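PDB 6HXJ: ATP-citrate lyase beta-subunit from Chlorobium limicola, which probably catalyses the ATP- and coenzyme A-dependent cleavage of citrate to acetyl-CoA and oxaloacetate, releasing ADP and phosphate. Local coordinates for residues G334-F339 with K370-E375; I307-N312 with K345-G350. One frame throughout, in Å; residues are numbered along the deposited sequence.

Interaction 1 (G334-F339 with K370-E375); sequences GIINGF and KQLQEE
Phe339, whose ring meets Leu372 across this contact, sends its backbone N to Ile335 O at 2.9 Å, with a weak second bond to Ile336 O. These bonds belong to helix 328-344, which links the parallel strands 315-318 and 352-356 in a beta-alpha-beta crossover. Helix 362-371 makes the next crossover, to strand 378-382, in a flavodoxin-like domain as in the succinyl-CoA synthetases, and helix 328-344 meets the turn at its C-terminal end. They meet here through apolar groups, with no hydrogen bond from one segment to the other.

Leu372 does most of the work. Its chi2 of 172° stretches CD1 away from CA, and that methyl settles into the fork of Ile336, 3.7 Å from CG1 and equally close to CG2. The second methyl, Leu372 CD2, lies alongside Ile336 CG2 at 4.0 Å. CD1 also approaches the Phe339 ring near its plane, at the edge, 4.2 Å from CD2 of that ring. Replacing Leu372 by alanine would probably leave both branches of Ile336 without their mate and open a gap beside the Phe339 ring edge.

Phe377 packs against both Leu372 and Phe339, while Ala368 and Ile369 of helix 362-371 continue the cover over Ile336. At the outer margin Glu375 OE1 forms a salt bridge with Arg340, a polar tie between the same two parts of the chain. On the far side of the turn Lys370 NZ donates to Gln373 OE1 at 3.0 Å, lying in the carbonyl plane with a C=O...N angle of 147°.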
loop_
_atom_site.group_PDB
_atom_site.type_symbol
_atom_site.label_atom_id
_atom_site.label_comp_id
_atom_site.label_asym_id
_atom_site.label_seq_id
_atom_site.Cartn_x
_atom_site.Cartn_y
_atom_site.Cartn_z
ATOM N N GLY A 334 -5.717 -17.626 -44.440
ATOM C CA GLY A 334 -4.612 -18.572 -44.539
ATOM C C GLY A 334 -4.467 -19.064 -45.964
ATOM O O GLY A 334 -3.355 -19.179 -46.450
ATOM N N ILE A 335 -5.618 -19.312 -46.667
ATOM C CA ILE A 335 -5.713 -19.737 -48.084
ATOM C C ILE A 335 -5.222 -18.610 -48.984
ATOM O O ILE A 335 -4.421 -18.858 -49.883
ATOM C CB ILE A 335 -7.147 -20.261 -48.523
ATOM C CG1 ILE A 335 -7.545 -21.543 -47.770
ATOM C CG2 ILE A 335 -7.236 -20.513 -50.056
ATOM C CD1 ILE A 335 -8.996 -21.978 -47.919
ATOM N N ILE A 336 -5.685 -17.373 -48.721
ATOM C CA ILE A 336 -5.313 -16.167 -49.467
ATOM C C ILE A 336 -3.812 -15.938 -49.343
ATOM O O ILE A 336 -3.148 -15.786 -50.369
ATOM C CB ILE A 336 -6.163 -14.909 -49.075
ATOM C CG1 ILE A 336 -7.632 -15.059 -49.495
ATOM C CG2 ILE A 336 -5.581 -13.625 -49.691
ATOM C CD1 ILE A 336 -8.589 -14.123 -48.783
ATOM N N ASN A 337 -3.278 -15.944 -48.100
ATOM C CA ASN A 337 -1.843 -15.764 -47.836
ATOM C C ASN A 337 -0.985 -16.784 -48.596
ATOM O O ASN A 337 -0.054 -16.381 -49.298
ATOM C CB ASN A 337 -1.563 -15.732 -46.347
ATOM C CG ASN A 337 -1.844 -14.355 -45.822
ATOM O OD1 ASN A 337 -1.262 -13.361 -46.299
ATOM N ND2 ASN A 337 -2.823 -14.251 -44.920
ATOM N N GLY A 338 -1.401 -18.048 -48.568
ATOM C CA GLY A 338 -0.751 -19.129 -49.298
ATOM C C GLY A 338 -0.881 -19.021 -50.808
ATOM O O GLY A 338 -0.020 -19.524 -51.527
ATOM N N PHE A 339 -1.967 -18.389 -51.305
ATOM C CA PHE A 339 -2.169 -18.164 -52.743
ATOM C C PHE A 339 -1.270 -17.038 -53.228
ATOM O O PHE A 339 -0.726 -17.125 -54.322
ATOM C CB PHE A 339 -3.632 -17.826 -53.061
ATOM C CG PHE A 339 -4.560 -18.994 -53.294
ATOM C CD1 PHE A 339 -4.064 -20.235 -53.695
ATOM C CD2 PHE A 339 -5.930 -18.839 -53.179
ATOM C CE1 PHE A 339 -4.921 -21.313 -53.916
ATOM C CE2 PHE A 339 -6.790 -19.914 -53.423
ATOM C CZ PHE A 339 -6.278 -21.147 -53.781
ATOM N N LYS A 370 -12.598 -12.877 -53.276
ATOM C CA LYS A 370 -12.991 -12.277 -54.555
ATOM C C LYS A 370 -12.144 -11.025 -54.840
ATOM O O LYS A 370 -12.008 -10.644 -56.002
ATOM C CB LYS A 370 -14.507 -11.993 -54.620
ATOM C CG LYS A 370 -15.064 -11.968 -56.042
ATOM C CD LYS A 370 -16.585 -12.149 -56.116
ATOM C CE LYS A 370 -17.105 -12.225 -57.543
ATOM N NZ LYS A 370 -16.697 -13.478 -58.249
ATOM N N GLN A 371 -11.532 -10.409 -53.804
ATOM C CA GLN A 371 -10.622 -9.278 -54.006
ATOM C C GLN A 371 -9.412 -9.789 -54.762
ATOM O O GLN A 371 -8.909 -9.071 -55.621
ATOM C CB GLN A 371 -10.184 -8.682 -52.670
ATOM C CG GLN A 371 -9.218 -7.508 -52.767
ATOM C CD GLN A 371 -8.761 -7.050 -51.403
ATOM O OE1 GLN A 371 -8.360 -7.842 -50.542
ATOM N NE2 GLN A 371 -8.753 -5.745 -51.202
ATOM N N LEU A 372 -8.976 -11.039 -54.488
ATOM C CA LEU A 372 -7.848 -11.642 -55.197
ATOM C C LEU A 372 -7.961 -11.558 -56.725
ATOM O O LEU A 372 -6.968 -11.787 -57.398
ATOM C CB LEU A 372 -7.549 -13.073 -54.758
ATOM C CG LEU A 372 -6.775 -13.257 -53.464
ATOM C CD1 LEU A 372 -6.749 -14.720 -53.077
ATOM C CD2 LEU A 372 -5.342 -12.808 -53.600
ATOM N N GLN A 373 -9.127 -11.158 -57.275
ATOM C CA GLN A 373 -9.324 -10.884 -58.701
ATOM C C GLN A 373 -8.531 -9.650 -59.149
ATOM O O GLN A 373 -8.046 -9.636 -60.289
ATOM C CB GLN A 373 -10.816 -10.651 -59.035
ATOM C CG GLN A 373 -11.638 -11.920 -59.217
ATOM C CD GLN A 373 -13.148 -11.731 -59.265
ATOM O OE1 GLN A 373 -13.898 -12.638 -58.906
ATOM N NE2 GLN A 373 -13.649 -10.588 -59.735
ATOM N N GLU A 374 -8.385 -8.629 -58.282
ATOM C CA GLU A 374 -7.687 -7.434 -58.739
ATOM C C GLU A 374 -6.152 -7.645 -58.722
ATOM O O GLU A 374 -5.433 -6.946 -59.441
ATOM C CB GLU A 374 -8.162 -6.099 -58.093
ATOM C CG GLU A 374 -8.074 -5.904 -56.595
ATOM C CD GLU A 374 -9.262 -5.168 -55.990
ATOM O OE1 GLU A 374 -10.164 -5.845 -55.444
ATOM O OE2 GLU A 374 -9.321 -3.924 -56.119
ATOM N N GLU A 375 -5.684 -8.711 -58.045
ATOM C CA GLU A 375 -4.284 -9.101 -57.991
ATOM C C GLU A 375 -3.886 -9.975 -59.188
ATOM O O GLU A 375 -2.751 -10.443 -59.236
ATOM C CB GLU A 375 -3.969 -9.779 -56.654
ATOM C CG GLU A 375 -3.993 -8.819 -55.474
ATOM C CD GLU A 375 -3.994 -9.489 -54.118
ATOM O OE1 GLU A 375 -4.949 -9.257 -53.339
ATOM O OE2 GLU A 375 -3.030 -10.235 -53.829
#

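Interaction 2 (I307-N312 with K345-G350)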
loop_
_atom_site.group_PDB
_atom_site.type_symbol
_atom_site.label_atom_id
_atom_site.label_comp_id
_atom_site.label_asym_id
_atom_site.label_seq_id
_atom_site.Cartn_x
_atom_site.Cartn_y
_atom_site.Cartn_z
ATOM N N ILE A 307 -0.412 -27.533 -52.061
ATOM C CA ILE A 307 -1.327 -27.797 -53.181
ATOM C C ILE A 307 -0.902 -27.024 -54.440
ATOM O O ILE A 307 -0.950 -27.564 -55.546
ATOM C CB ILE A 307 -2.797 -27.565 -52.748
ATOM C CG1 ILE A 307 -3.197 -28.689 -51.774
ATOM C CG2 ILE A 307 -3.782 -27.559 -53.947
ATOM C CD1 ILE A 307 -4.203 -28.330 -50.812
ATOM N N CYS A 308 -0.434 -25.788 -54.259
ATOM C CA CYS A 308 0.032 -24.915 -55.334
ATOM C C CYS A 308 1.358 -25.414 -55.932
ATOM O O CYS A 308 1.579 -25.259 -57.137
ATOM C CB CYS A 308 0.143 -23.479 -54.834
ATOM S SG CYS A 308 -1.402 -22.781 -54.155
ATOM N N ARG A 309 2.228 -26.015 -55.085
ATOM C CA ARG A 309 3.524 -26.570 -55.490
ATOM C C ARG A 309 3.370 -27.803 -56.421
ATOM O O ARG A 309 4.309 -28.124 -57.140
ATOM C CB ARG A 309 4.383 -26.909 -54.253
ATOM C CG ARG A 309 4.994 -25.704 -53.521
ATOM C CD ARG A 309 5.578 -26.102 -52.165
ATOM N NE ARG A 309 5.609 -24.986 -51.208
ATOM C CZ ARG A 309 5.687 -25.116 -49.880
ATOM N NH1 ARG A 309 5.747 -26.322 -49.326
ATOM N NH2 ARG A 309 5.697 -24.043 -49.100
ATOM N N LEU A 310 2.177 -28.455 -56.442
ATOM C CA LEU A 310 1.850 -29.652 -57.253
ATOM C C LEU A 310 2.064 -29.499 -58.784
ATOM O O LEU A 310 1.715 -28.456 -59.353
ATOM C CB LEU A 310 0.414 -30.147 -56.968
ATOM C CG LEU A 310 0.176 -30.802 -55.609
ATOM C CD1 LEU A 310 -1.300 -30.893 -55.311
ATOM C CD2 LEU A 310 0.759 -32.193 -55.540
ATOM N N PRO A 311 2.646 -30.553 -59.432
ATOM C CA PRO A 311 2.917 -30.472 -60.872
ATOM C C PRO A 311 1.693 -30.654 -61.764
ATOM O O PRO A 311 0.797 -31.467 -61.470
ATOM C CB PRO A 311 3.942 -31.586 -61.102
ATOM C CG PRO A 311 3.635 -32.605 -60.071
ATOM C CD PRO A 311 3.125 -31.841 -58.874
ATOM N N ASN A 312 1.709 -29.917 -62.893
ATOM C CA ASN A 312 0.714 -29.888 -63.972
ATOM C C ASN A 312 -0.758 -29.853 -63.469
ATOM O O ASN A 312 -1.605 -30.685 -63.824
ATOM C CB ASN A 312 0.948 -31.008 -65.027
ATOM C CG ASN A 312 1.357 -32.369 -64.490
ATOM O OD1 ASN A 312 0.531 -33.156 -63.986
ATOM N ND2 ASN A 312 2.653 -32.673 -64.596
ATOM N N LYS A 345 5.983 -16.661 -56.175
ATOM C CA LYS A 345 7.003 -17.664 -56.525
ATOM C C LYS A 345 6.822 -18.225 -57.958
ATOM O O LYS A 345 7.641 -19.024 -58.420
ATOM C CB LYS A 345 7.035 -18.806 -55.494
ATOM C CG LYS A 345 7.086 -18.387 -54.028
ATOM C CD LYS A 345 8.437 -17.843 -53.537
ATOM C CE LYS A 345 8.374 -17.363 -52.101
ATOM N NZ LYS A 345 7.431 -16.225 -51.912
ATOM N N GLY A 346 5.742 -17.818 -58.625
ATOM C CA GLY A 346 5.426 -18.182 -60.004
ATOM C C GLY A 346 4.732 -19.519 -60.185
ATOM O O GLY A 346 4.800 -20.118 -61.266
ATOM N N TYR A 347 4.049 -19.992 -59.141
ATOM C CA TYR A 347 3.392 -21.297 -59.186
ATOM C C TYR A 347 1.988 -21.308 -59.806
ATOM O O TYR A 347 1.598 -22.306 -60.430
ATOM C CB TYR A 347 3.340 -21.936 -57.792
ATOM C CG TYR A 347 4.635 -22.592 -57.376
ATOM C CD1 TYR A 347 5.002 -23.839 -57.879
ATOM C CD2 TYR A 347 5.477 -21.988 -56.448
ATOM C CE1 TYR A 347 6.188 -24.458 -57.484
ATOM C CE2 TYR A 347 6.666 -22.594 -56.048
ATOM C CZ TYR A 347 7.020 -23.829 -56.571
ATOM O OH TYR A 347 8.195 -24.423 -56.169
ATOM N N LEU A 348 1.214 -20.222 -59.585
ATOM C CA LEU A 348 -0.173 -20.126 -60.047
ATOM C C LEU A 348 -0.349 -19.350 -61.375
ATOM O O LEU A 348 -1.298 -18.570 -61.526
ATOM C CB LEU A 348 -1.079 -19.559 -58.928
ATOM C CG LEU A 348 -1.042 -20.266 -57.566
ATOM C CD1 LEU A 348 -1.785 -19.456 -56.525
ATOM C CD2 LEU A 348 -1.526 -21.712 -57.647
ATOM N N GLU A 349 0.533 -19.629 -62.357
ATOM C CA GLU A 349 0.495 -19.020 -63.684
ATOM C C GLU A 349 -0.444 -19.831 -64.600
ATOM O O GLU A 349 -0.171 -21.002 -64.892
ATOM C CB GLU A 349 1.916 -18.920 -64.272
ATOM C CG GLU A 349 2.851 -17.992 -63.504
ATOM C CD GLU A 349 4.232 -17.762 -64.109
ATOM O OE1 GLU A 349 5.236 -18.021 -63.406
ATOM O OE2 GLU A 349 4.317 -17.290 -65.269
ATOM N N GLY A 350 -1.576 -19.226 -64.964
ATOM C CA GLY A 350 -2.565 -19.838 -65.843
ATOM C C GLY A 350 -3.650 -20.632 -65.153
ATOM O O GLY A 350 -4.733 -20.817 -65.719
#
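Cys308 and Tyr347 bring the two backbones together, their CA atoms 6.3 Å apart. Residues 307-309 are the last turn of helix 297-309, and Leu310 and Pro311 run on extended. Segment 345-350 is the loop between helix 328-344 and strand 352-356. It starts with a Schellman motif, with Gly346 at a phi of 83° and two backbone bonds back into the last turn of helix 328-344; a positive phi favours glycine. So a helix end faces a loop, and no hydrogen bond passes between them.

The buried half of the contact pairs Cys308 with Leu348. Leu348 CD2 sits against the thiol, 3.7 Å from Cys308 SG, and is just as near to CB of the same cysteine; CD1 of the leucine is the more distant methyl, 4.1 Å from the sulfur.

The outer half belongs to Tyr347. With its CG beside the backbone N and anti to the carbonyl carbon (chi1 -80°), the ring lies against the end of the helix. Arg309 CG comes over one face of this ring, 4.1 Å above the plane and offset toward the rim. Tyr347 CD1 rests 3.9 Å from Arg309 CA, and Cys308 O approaches the same ring obliquely. Arg309 thus offers its aliphatic stem; its guanidinium is turned 57° from the ring plane and makes a long, weak ion pair with Glu305.

Cys308 and Leu348 both lean on Phe339 and Ser342 of helix 328-344. On the sheet side of helix 297-309, Ile307 packs on strands 250-255, 261-266 and 287-292, and Leu310 on the first and last of these.

Phe339 of helix 328-344 joins the two contacts, whose centres are 14 Å apart. The two ortho carbons of its ring serve different partners: CD2 meets Leu372 in interaction 1, while Phe339 CD1 lies 3.7 Å from Cys308 SG of interaction 2. Its backbone takes part too, with Phe339 O packed 3.4 Å from Leu348 CD1. Interaction 1 thus ties helix 328-344 to residues 370-375, and interaction 2 ties the loop that follows helix 328-344 to helix 297-309, giving continuous packing from helix 297-309 through helix 328-344 to the turn at 370-375. Neither contact includes the bound coenzyme A, and both belong to the body of the domain.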